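Local coordinates for protein N-acetylglucosamine-6-phosphate deacetylase (Thermotoga maritima, PDB 1O12) that probably removes the acetyl group from N-acetylglucosamine-6-phosphate, as a metal-dependent hydrolase of the NagA family that binds one divalent metal cation per subunit, at residues P49-F57 with I345-L356; F164-L175 with E195-V204. All blocks are in the same frame, centred on the assembly; numbering follows the deposited sequence.

Contact 1: residues P49-F57 with I345-L356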
loop_
_atom_site.group_PDB
_atom_site.type_symbol
_atom_site.label_atom_id
_atom_site.label_comp_id
_atom_site.label_asym_id
_atom_site.label_seq_id
_atom_site.Cartn_x
_atom_site.Cartn_y
_atom_site.Cartn_z
ATOM N N PRO A 49 35.732 0.654 -13.864
ATOM C CA PRO A 49 35.618 0.995 -12.440
ATOM C C PRO A 49 36.417 0.198 -11.422
ATOM O O PRO A 49 36.539 -1.018 -11.513
ATOM C CB PRO A 49 34.126 0.899 -12.181
ATOM C CG PRO A 49 33.532 1.224 -13.501
ATOM C CD PRO A 49 34.400 0.463 -14.458
ATOM N N ARG A 50 36.925 0.931 -10.431
ATOM C CA ARG A 50 37.750 0.434 -9.327
ATOM C C ARG A 50 36.867 -0.005 -8.148
ATOM O O ARG A 50 37.171 -0.965 -7.436
ATOM C CB ARG A 50 38.704 1.575 -8.879
ATOM C CG ARG A 50 39.768 1.225 -7.807
ATOM C CD ARG A 50 39.853 2.244 -6.611
ATOM N NE ARG A 50 40.246 3.618 -6.971
ATOM C CZ ARG A 50 40.953 4.430 -6.179
ATOM N NH1 ARG A 50 41.356 4.012 -4.975
ATOM N NH2 ARG A 50 41.261 5.662 -6.584
ATOM N N GLY A 51 35.783 0.723 -7.942
ATOM C CA GLY A 51 34.860 0.433 -6.866
ATOM C C GLY A 51 33.691 1.397 -7.004
ATOM O O GLY A 51 33.509 2.039 -8.059
ATOM N N VAL A 52 32.883 1.502 -5.958
ATOM C CA VAL A 52 31.740 2.405 -6.003
ATOM C C VAL A 52 32.001 3.570 -5.077
ATOM O O VAL A 52 32.589 3.399 -4.017
ATOM C CB VAL A 52 30.423 1.687 -5.556
ATOM C CG1 VAL A 52 29.231 2.614 -5.743
ATOM C CG2 VAL A 52 30.235 0.405 -6.341
ATOM N N LEU A 53 31.584 4.756 -5.491
ATOM C CA LEU A 53 31.747 5.957 -4.667
ATOM C C LEU A 53 30.347 6.532 -4.502
ATOM O O LEU A 53 29.657 6.793 -5.497
ATOM C CB LEU A 53 32.624 6.991 -5.354
ATOM C CG LEU A 53 33.075 8.125 -4.426
ATOM C CD1 LEU A 53 34.172 7.599 -3.527
ATOM C CD2 LEU A 53 33.603 9.340 -5.220
HETATM N N MSE A 54 29.920 6.709 -3.257
HETATM C CA MSE A 54 28.593 7.249 -2.983
HETATM C C MSE A 54 28.679 8.369 -1.945
HETATM O O MSE A 54 29.703 8.519 -1.261
HETATM C CB MSE A 54 27.674 6.163 -2.410
HETATM C CG MSE A 54 27.622 4.845 -3.158
HETATM SE SE MSE A 54 26.388 3.566 -2.259
HETATM C CE MSE A 54 24.719 4.580 -2.585
ATOM N N PRO A 55 27.601 9.164 -1.812
ATOM C CA PRO A 55 27.579 10.257 -0.826
ATOM C C PRO A 55 27.667 9.603 0.559
ATOM O O PRO A 55 27.170 8.498 0.739
ATOM C CB PRO A 55 26.214 10.911 -1.058
ATOM C CG PRO A 55 25.971 10.643 -2.514
ATOM C CD PRO A 55 26.402 9.200 -2.663
ATOM N N GLY A 56 28.321 10.259 1.514
ATOM C CA GLY A 56 28.434 9.691 2.846
ATOM C C GLY A 56 27.049 9.371 3.410
ATOM O O GLY A 56 26.150 10.194 3.345
ATOM N N PHE A 57 26.880 8.166 3.943
ATOM C CA PHE A 57 25.608 7.744 4.509
ATOM C C PHE A 57 25.218 8.666 5.654
ATOM O O PHE A 57 26.081 9.279 6.290
ATOM C CB PHE A 57 25.702 6.310 5.023
ATOM C CG PHE A 57 26.015 5.304 3.947
ATOM C CD1 PHE A 57 26.700 4.127 4.251
ATOM C CD2 PHE A 57 25.624 5.533 2.624
ATOM C CE1 PHE A 57 26.989 3.195 3.257
ATOM C CE2 PHE A 57 25.909 4.611 1.620
ATOM C CZ PHE A 57 26.589 3.445 1.934
ATOM N N ILE A 345 27.317 14.023 -5.036
ATOM C CA ILE A 345 28.658 13.934 -5.576
ATOM C C ILE A 345 28.512 14.798 -6.807
ATOM O O ILE A 345 28.372 14.296 -7.919
ATOM C CB ILE A 345 29.094 12.536 -6.047
ATOM C CG1 ILE A 345 29.155 11.557 -4.869
ATOM C CG2 ILE A 345 30.501 12.656 -6.683
ATOM C CD1 ILE A 345 29.780 10.194 -5.233
ATOM N N ALA A 346 28.512 16.102 -6.574
ATOM C CA ALA A 346 28.382 17.101 -7.622
ATOM C C ALA A 346 29.263 18.313 -7.276
ATOM O O ALA A 346 29.492 18.637 -6.114
ATOM C CB ALA A 346 26.903 17.532 -7.748
ATOM N N GLU A 347 29.747 18.993 -8.296
ATOM C CA GLU A 347 30.575 20.161 -8.079
ATOM C C GLU A 347 29.903 21.219 -7.208
ATOM O O GLU A 347 28.752 21.589 -7.430
ATOM C CB GLU A 347 30.979 20.739 -9.425
ATOM C CG GLU A 347 32.111 19.944 -10.027
ATOM C CD GLU A 347 32.332 20.215 -11.496
ATOM O OE1 GLU A 347 32.101 21.381 -11.910
ATOM O OE2 GLU A 347 32.750 19.262 -12.216
ATOM N N GLY A 348 30.633 21.670 -6.192
ATOM C CA GLY A 348 30.129 22.691 -5.295
ATOM C C GLY A 348 29.661 22.202 -3.944
ATOM O O GLY A 348 29.405 23.003 -3.044
ATOM N N THR A 349 29.557 20.890 -3.776
ATOM C CA THR A 349 29.076 20.347 -2.511
ATOM C C THR A 349 30.178 19.804 -1.581
ATOM O O THR A 349 31.344 19.677 -1.972
ATOM C CB THR A 349 28.049 19.246 -2.786
ATOM O OG1 THR A 349 28.710 18.122 -3.381
ATOM C CG2 THR A 349 26.972 19.751 -3.747
ATOM N N ARG A 350 29.795 19.486 -0.347
ATOM C CA ARG A 350 30.729 18.958 0.635
ATOM C C ARG A 350 31.232 17.552 0.306
ATOM O O ARG A 350 30.463 16.668 -0.090
ATOM C CB ARG A 350 30.086 18.941 2.027
ATOM C CG ARG A 350 29.502 20.279 2.451
ATOM C CD ARG A 350 30.567 21.311 2.782
ATOM N NE ARG A 350 30.931 21.316 4.204
ATOM C CZ ARG A 350 30.117 21.648 5.219
ATOM N NH1 ARG A 350 28.847 22.018 5.004
ATOM N NH2 ARG A 350 30.587 21.616 6.469
ATOM N N ALA A 351 32.531 17.342 0.505
ATOM C CA ALA A 351 33.103 16.039 0.235
ATOM C C ALA A 351 32.902 14.998 1.350
ATOM O O ALA A 351 33.859 14.568 1.979
ATOM C CB ALA A 351 34.584 16.164 -0.112
ATOM N N ASP A 352 31.653 14.620 1.614
ATOM C CA ASP A 352 31.397 13.549 2.587
ATOM C C ASP A 352 31.105 12.376 1.644
ATOM O O ASP A 352 30.080 12.349 0.941
ATOM C CB ASP A 352 30.191 13.865 3.490
ATOM C CG ASP A 352 30.497 14.960 4.539
ATOM O OD1 ASP A 352 31.687 15.319 4.708
ATOM O OD2 ASP A 352 29.546 15.453 5.203
ATOM N N LEU A 353 32.027 11.419 1.599
ATOM C CA LEU A 353 31.888 10.304 0.674
ATOM C C LEU A 353 32.228 8.952 1.254
ATOM O O LEU A 353 32.914 8.858 2.266
ATOM C CB LEU A 353 32.800 10.539 -0.519
ATOM C CG LEU A 353 32.741 11.880 -1.231
ATOM C CD1 LEU A 353 34.082 12.162 -1.896
ATOM C CD2 LEU A 353 31.603 11.854 -2.240
ATOM N N VAL A 354 31.728 7.899 0.609
ATOM C CA VAL A 354 32.053 6.556 1.028
ATOM C C VAL A 354 32.416 5.740 -0.208
ATOM O O VAL A 354 31.704 5.751 -1.219
ATOM C CB VAL A 354 30.884 5.877 1.792
ATOM C CG1 VAL A 354 29.612 5.869 0.947
ATOM C CG2 VAL A 354 31.293 4.455 2.209
ATOM N N LEU A 355 33.550 5.055 -0.138
ATOM C CA LEU A 355 33.988 4.200 -1.240
ATOM C C LEU A 355 33.683 2.752 -0.839
ATOM O O LEU A 355 33.948 2.362 0.297
ATOM C CB LEU A 355 35.482 4.359 -1.486
ATOM C CG LEU A 355 35.970 3.655 -2.757
ATOM C CD1 LEU A 355 35.511 4.455 -4.005
ATOM C CD2 LEU A 355 37.497 3.535 -2.715
ATOM N N LEU A 356 33.136 1.962 -1.765
ATOM C CA LEU A 356 32.779 0.576 -1.480
ATOM C C LEU A 356 33.244 -0.407 -2.551
ATOM O O LEU A 356 33.566 0.006 -3.663
ATOM C CB LEU A 356 31.267 0.475 -1.363
ATOM C CG LEU A 356 30.612 1.601 -0.551
ATOM C CD1 LEU A 356 30.277 2.789 -1.442
ATOM C CD2 LEU A 356 29.374 1.051 0.130
#
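Val52 and Leu356 grip each other through two backbone bonds, Val52 N to Leu356 O at 2.8 Å and Leu356 N to Val52 O at 2.7 Å. Met54 and Val354 form the next hydrogen-bonded pair of this antiparallel ladder. Leu53 with Leu355 and Pro55 with Leu353 are the non-hydrogen-bonded pairs. The ladder ends at Gly56, whose N reaches Asp352 O at 2.8 Å.

Two sets of side chains leave the ladder on its two faces. On one, Leu53 and Leu355 cross at about a right angle, with Leu53 CD1 3.5 Å from Leu355 CD1. Ile345 points its CD1 at Leu53, 3.9 Å from Leu53 CD2. On the other face lie Val52, selenomethionine Met54, Val354 and Leu356. Leu356 CD1 sits 3.8 Å from Met54 CG. Val354 CG1 stands between its own backbone N and carbonyl carbon (chi1 56°), and from there it meets one face of the Phe57 ring in a CH-pi contact, 4.1 Å from the centroid.

The pairing joins strands from near the two ends of the chain, almost 300 residues apart. This is consistent with the small beta domain of NagA-type amidohydrolases, which both chain ends build beside the TIM barrel. Strand 52-59 also runs parallel to strands 18-22 and 87-93, and strand 353-356 pairs with 362-367.

Further out, helix 322-336 packs on the Met54 side chain through Ile322 and Ala326, and Val32 of strand 26-35 touches Leu53. The Asp352 carboxylate is held by Glu368 N and by a salt bridge to Lys367.

Contact 2: residues F164-L175 with E195-V204; sequences FAPEIESSELLL and EFMKFYKEGV
Phe199 packs into a mostly apolar cluster between the loop after strand 159-164 and helix 193-200, in the TIM-barrel region of this amidohydrolase. Its CG lies anti to the carbonyl carbon (chi1 -75°), and the ring reaches across to Phe164, Pro166, Ser171 and Leu175. Phe164 CE1 lies over one face of the Phe199 ring, toward its rim. The two rings are oblique, with planes at 52° and centroids 4.8 Å apart. Pro166 CB rests 3.6 Å from Phe199 CD1. Leu175 CD2 touches Phe199 CD2 at 3.8 Å and also meets Val204 CG2 at 4.0 Å. Ser171 OG sits at the edge of the Phe199 ring, near its plane. That hydroxyl is held by its 2.9 Å bond to Pro166 O, which ties the loop to itself beside the ring. Losing the Phe199 ring to an alanine is likely to open a gap between loop and helix and leave Phe164 CE1 and CZ and Leu175 CD2 without their aromatic partner.

A Schellman motif ends the helix. Val204 N bonds to Phe199 O at 2.9 Å and Gly203 N to Tyr200 O, and Gly203, with positive phi, is the C-prime residue. This turn brings Val204 back toward Phe164, whose ring it meets at the edge.

At the other end of the contact, Glu167 CB lies 3.8 Å from Glu195 OE1. The two carboxylates have separate partners, Ser189 OG and Ile190 N for Glu167 and Thr192 N for Glu195. Leu184 of strand 183-186 touches Phe164, Leu175 and Val204, and Ile224 of helix 223-230 packs on Pro166 and Phe196.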
loop_
_atom_site.group_PDB
_atom_site.type_symbol
_atom_site.label_atom_id
_atom_site.label_comp_id
_atom_site.label_asym_id
_atom_site.label_seq_id
_atom_site.Cartn_x
_atom_site.Cartn_y
_atom_site.Cartn_z
ATOM N N PHE A 164 7.049 12.482 17.515
ATOM C CA PHE A 164 5.847 12.642 18.340
ATOM C C PHE A 164 4.594 11.917 17.799
ATOM O O PHE A 164 4.522 11.520 16.613
ATOM C CB PHE A 164 5.515 14.121 18.461
ATOM C CG PHE A 164 4.847 14.679 17.239
ATOM C CD1 PHE A 164 3.485 14.975 17.252
ATOM C CD2 PHE A 164 5.567 14.847 16.050
ATOM C CE1 PHE A 164 2.853 15.424 16.110
ATOM C CE2 PHE A 164 4.937 15.299 14.884
ATOM C CZ PHE A 164 3.580 15.589 14.914
ATOM N N ALA A 165 3.605 11.760 18.681
ATOM C CA ALA A 165 2.340 11.132 18.314
ATOM C C ALA A 165 1.294 12.251 18.192
ATOM O O ALA A 165 0.870 12.794 19.186
ATOM C CB ALA A 165 1.939 10.124 19.384
ATOM N N PRO A 166 0.863 12.593 16.961
ATOM C CA PRO A 166 -0.127 13.657 16.684
ATOM C C PRO A 166 -1.423 13.708 17.527
ATOM O O PRO A 166 -2.034 14.773 17.668
ATOM C CB PRO A 166 -0.443 13.468 15.202
ATOM C CG PRO A 166 0.812 12.868 14.664
ATOM C CD PRO A 166 1.190 11.864 15.721
ATOM N N GLU A 167 -1.844 12.578 18.088
ATOM C CA GLU A 167 -3.078 12.574 18.870
ATOM C C GLU A 167 -2.863 12.937 20.346
ATOM O O GLU A 167 -3.824 13.198 21.084
ATOM C CB GLU A 167 -3.773 11.205 18.761
ATOM C CG GLU A 167 -3.159 10.122 19.622
ATOM C CD GLU A 167 -1.935 9.450 19.012
ATOM O OE1 GLU A 167 -1.322 10.015 18.066
ATOM O OE2 GLU A 167 -1.582 8.351 19.503
ATOM N N ILE A 168 -1.608 12.964 20.775
ATOM C CA ILE A 168 -1.307 13.263 22.161
ATOM C C ILE A 168 -1.753 14.681 22.512
ATOM O O ILE A 168 -1.898 15.547 21.647
ATOM C CB ILE A 168 0.217 13.045 22.457
ATOM C CG1 ILE A 168 0.421 12.742 23.936
ATOM C CG2 ILE A 168 1.027 14.277 22.078
ATOM C CD1 ILE A 168 1.883 12.375 24.323
ATOM N N GLU A 169 -1.998 14.909 23.791
ATOM C CA GLU A 169 -2.434 16.218 24.265
ATOM C C GLU A 169 -1.364 17.272 24.013
ATOM O O GLU A 169 -0.185 17.043 24.291
ATOM C CB GLU A 169 -2.720 16.143 25.767
ATOM C CG GLU A 169 -3.302 17.414 26.374
ATOM C CD GLU A 169 -3.067 17.490 27.873
ATOM O OE1 GLU A 169 -3.193 16.434 28.549
ATOM O OE2 GLU A 169 -2.760 18.604 28.366
ATOM N N SER A 170 -1.788 18.421 23.495
ATOM C CA SER A 170 -0.897 19.551 23.213
ATOM C C SER A 170 0.149 19.271 22.146
ATOM O O SER A 170 1.169 19.957 22.056
ATOM C CB SER A 170 -0.198 20.019 24.497
ATOM O OG SER A 170 -1.123 20.630 25.375
ATOM N N SER A 171 -0.112 18.270 21.326
ATOM C CA SER A 171 0.822 17.925 20.279
ATOM C C SER A 171 1.081 19.135 19.376
ATOM O O SER A 171 2.153 19.256 18.791
ATOM C CB SER A 171 0.264 16.768 19.459
ATOM O OG SER A 171 -0.900 17.166 18.766
ATOM N N GLU A 172 0.100 20.033 19.280
ATOM C CA GLU A 172 0.203 21.234 18.435
ATOM C C GLU A 172 1.359 22.181 18.784
ATOM O O GLU A 172 1.926 22.806 17.896
ATOM C CB GLU A 172 -1.117 22.026 18.452
ATOM C CG GLU A 172 -2.323 21.235 18.959
ATOM C CD GLU A 172 -2.472 21.295 20.487
ATOM O OE1 GLU A 172 -2.835 20.259 21.099
ATOM O OE2 GLU A 172 -2.233 22.384 21.068
ATOM N N LEU A 173 1.700 22.296 20.062
ATOM C CA LEU A 173 2.799 23.166 20.464
ATOM C C LEU A 173 4.098 22.779 19.748
ATOM O O LEU A 173 4.914 23.638 19.415
ATOM C CB LEU A 173 3.029 23.086 21.985
ATOM C CG LEU A 173 1.887 23.416 22.970
ATOM C CD1 LEU A 173 2.453 23.498 24.406
ATOM C CD2 LEU A 173 1.231 24.732 22.589
ATOM N N LEU A 174 4.282 21.487 19.507
ATOM C CA LEU A 174 5.495 21.008 18.860
ATOM C C LEU A 174 5.731 21.694 17.521
ATOM O O LEU A 174 6.861 21.818 17.080
ATOM C CB LEU A 174 5.447 19.483 18.687
ATOM C CG LEU A 174 5.214 18.681 19.965
ATOM C CD1 LEU A 174 5.124 17.210 19.598
ATOM C CD2 LEU A 174 6.322 18.934 21.006
ATOM N N LEU A 175 4.665 22.157 16.878
ATOM C CA LEU A 175 4.834 22.835 15.605
ATOM C C LEU A 175 5.693 24.074 15.741
ATOM O O LEU A 175 6.233 24.584 14.756
ATOM C CB LEU A 175 3.493 23.236 15.035
ATOM C CG LEU A 175 2.666 22.028 14.664
ATOM C CD1 LEU A 175 1.238 22.463 14.400
ATOM C CD2 LEU A 175 3.295 21.376 13.449
ATOM N N GLU A 195 -6.136 13.062 12.001
ATOM C CA GLU A 195 -5.321 13.673 13.036
ATOM C C GLU A 195 -3.907 13.875 12.531
ATOM O O GLU A 195 -3.257 14.872 12.838
ATOM C CB GLU A 195 -5.329 12.834 14.302
ATOM C CG GLU A 195 -6.670 12.844 14.989
ATOM C CD GLU A 195 -6.740 11.860 16.140
ATOM O OE1 GLU A 195 -6.348 10.678 15.963
ATOM O OE2 GLU A 195 -7.205 12.279 17.225
ATOM N N PHE A 196 -3.433 12.931 11.736
ATOM C CA PHE A 196 -2.117 13.068 11.153
ATOM C C PHE A 196 -2.185 14.225 10.160
ATOM O O PHE A 196 -1.281 15.056 10.113
ATOM C CB PHE A 196 -1.716 11.792 10.420
ATOM C CG PHE A 196 -0.528 11.964 9.546
ATOM C CD1 PHE A 196 0.748 11.865 10.065
ATOM C CD2 PHE A 196 -0.687 12.285 8.213
ATOM C CE1 PHE A 196 1.858 12.089 9.259
ATOM C CE2 PHE A 196 0.410 12.515 7.401
ATOM C CZ PHE A 196 1.681 12.418 7.915
HETATM N N MSE A 197 -3.260 14.274 9.371
HETATM C CA MSE A 197 -3.447 15.330 8.364
HETATM C C MSE A 197 -3.405 16.759 8.923
HETATM O O MSE A 197 -3.016 17.711 8.216
HETATM C CB MSE A 197 -4.767 15.132 7.621
HETATM C CG MSE A 197 -4.742 14.001 6.627
HETATM SE SE MSE A 197 -3.524 14.326 5.091
HETATM C CE MSE A 197 -4.643 15.575 4.078
ATOM N N LYS A 198 -3.829 16.912 10.172
ATOM C CA LYS A 198 -3.802 18.217 10.795
ATOM C C LYS A 198 -2.345 18.653 10.792
ATOM O O LYS A 198 -2.035 19.832 10.596
ATOM C CB LYS A 198 -4.306 18.128 12.234
ATOM C CG LYS A 198 -5.483 19.041 12.569
ATOM C CD LYS A 198 -6.465 18.339 13.537
ATOM C CE LYS A 198 -7.227 17.168 12.865
ATOM N NZ LYS A 198 -8.035 16.324 13.821
ATOM N N PHE A 199 -1.447 17.692 10.994
ATOM C CA PHE A 199 -0.033 18.005 11.008
ATOM C C PHE A 199 0.597 18.027 9.637
ATOM O O PHE A 199 1.552 18.750 9.411
ATOM C CB PHE A 199 0.728 17.042 11.910
ATOM C CG PHE A 199 0.534 17.314 13.359
ATOM C CD1 PHE A 199 -0.583 16.836 14.022
ATOM C CD2 PHE A 199 1.453 18.079 14.058
ATOM C CE1 PHE A 199 -0.778 17.125 15.373
ATOM C CE2 PHE A 199 1.261 18.367 15.394
ATOM C CZ PHE A 199 0.141 17.887 16.053
ATOM N N TYR A 200 0.068 17.230 8.721
ATOM C CA TYR A 200 0.591 17.191 7.371
ATOM C C TYR A 200 0.310 18.508 6.674
ATOM O O TYR A 200 1.096 18.955 5.856
ATOM C CB TYR A 200 -0.068 16.072 6.586
ATOM C CG TYR A 200 0.321 16.053 5.126
ATOM C CD1 TYR A 200 1.577 15.576 4.726
ATOM C CD2 TYR A 200 -0.581 16.497 4.132
ATOM C CE1 TYR A 200 1.935 15.525 3.378
ATOM C CE2 TYR A 200 -0.234 16.450 2.769
ATOM C CZ TYR A 200 1.020 15.959 2.405
ATOM O OH TYR A 200 1.357 15.856 1.077
ATOM N N LYS A 201 -0.824 19.122 6.996
ATOM C CA LYS A 201 -1.194 20.395 6.395
ATOM C C LYS A 201 -0.282 21.502 6.898
ATOM O O LYS A 201 -0.168 22.544 6.260
ATOM C CB LYS A 201 -2.621 20.757 6.759
ATOM C CG LYS A 201 -3.684 19.775 6.312
ATOM C CD LYS A 201 -5.019 20.098 7.020
ATOM C CE LYS A 201 -6.113 19.167 6.548
ATOM N NZ LYS A 201 -6.212 19.190 5.047
ATOM N N GLU A 202 0.361 21.280 8.045
ATOM C CA GLU A 202 1.255 22.285 8.618
ATOM C C GLU A 202 2.716 22.034 8.277
ATOM O O GLU A 202 3.601 22.718 8.786
ATOM C CB GLU A 202 1.118 22.332 10.135
ATOM C CG GLU A 202 -0.250 22.749 10.674
ATOM C CD GLU A 202 -0.725 24.137 10.202
ATOM O OE1 GLU A 202 0.099 25.073 10.050
ATOM O OE2 GLU A 202 -1.955 24.295 10.009
ATOM N N GLY A 203 2.969 21.037 7.432
ATOM C CA GLY A 203 4.336 20.747 7.044
ATOM C C GLY A 203 4.993 19.518 7.636
ATOM O O GLY A 203 6.146 19.255 7.326
ATOM N N VAL A 204 4.322 18.759 8.495
ATOM C CA VAL A 204 4.986 17.564 9.019
ATOM C C VAL A 204 4.943 16.536 7.899
ATOM O O VAL A 204 3.854 16.121 7.481
ATOM C CB VAL A 204 4.270 16.975 10.280
ATOM C CG1 VAL A 204 5.004 15.730 10.749
ATOM C CG2 VAL A 204 4.203 18.044 11.423
#

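Overall arrangement
Contacts 1 and 2 lie on opposite sides of the chain's centre. Their centres are 36 Å apart and their nearest atoms about 22 Å apart, so they do not touch. Along the sequence, 164-175 with 195-204 is nested inside the long loop closed by 49-57 with 345-356. The first combines strand pairing with apolar side chains on both faces; the second is side-chain packing of a loop on a helix. Contact 2 is the one near the metal: the Phe164 side chain is about 12 Å from the bound iron(III) ion, and that of Glu167 about 7 Å from that of His188, a ligand of the iron. Contact 1 is remote from the metal and the predicted substrate-binding residues.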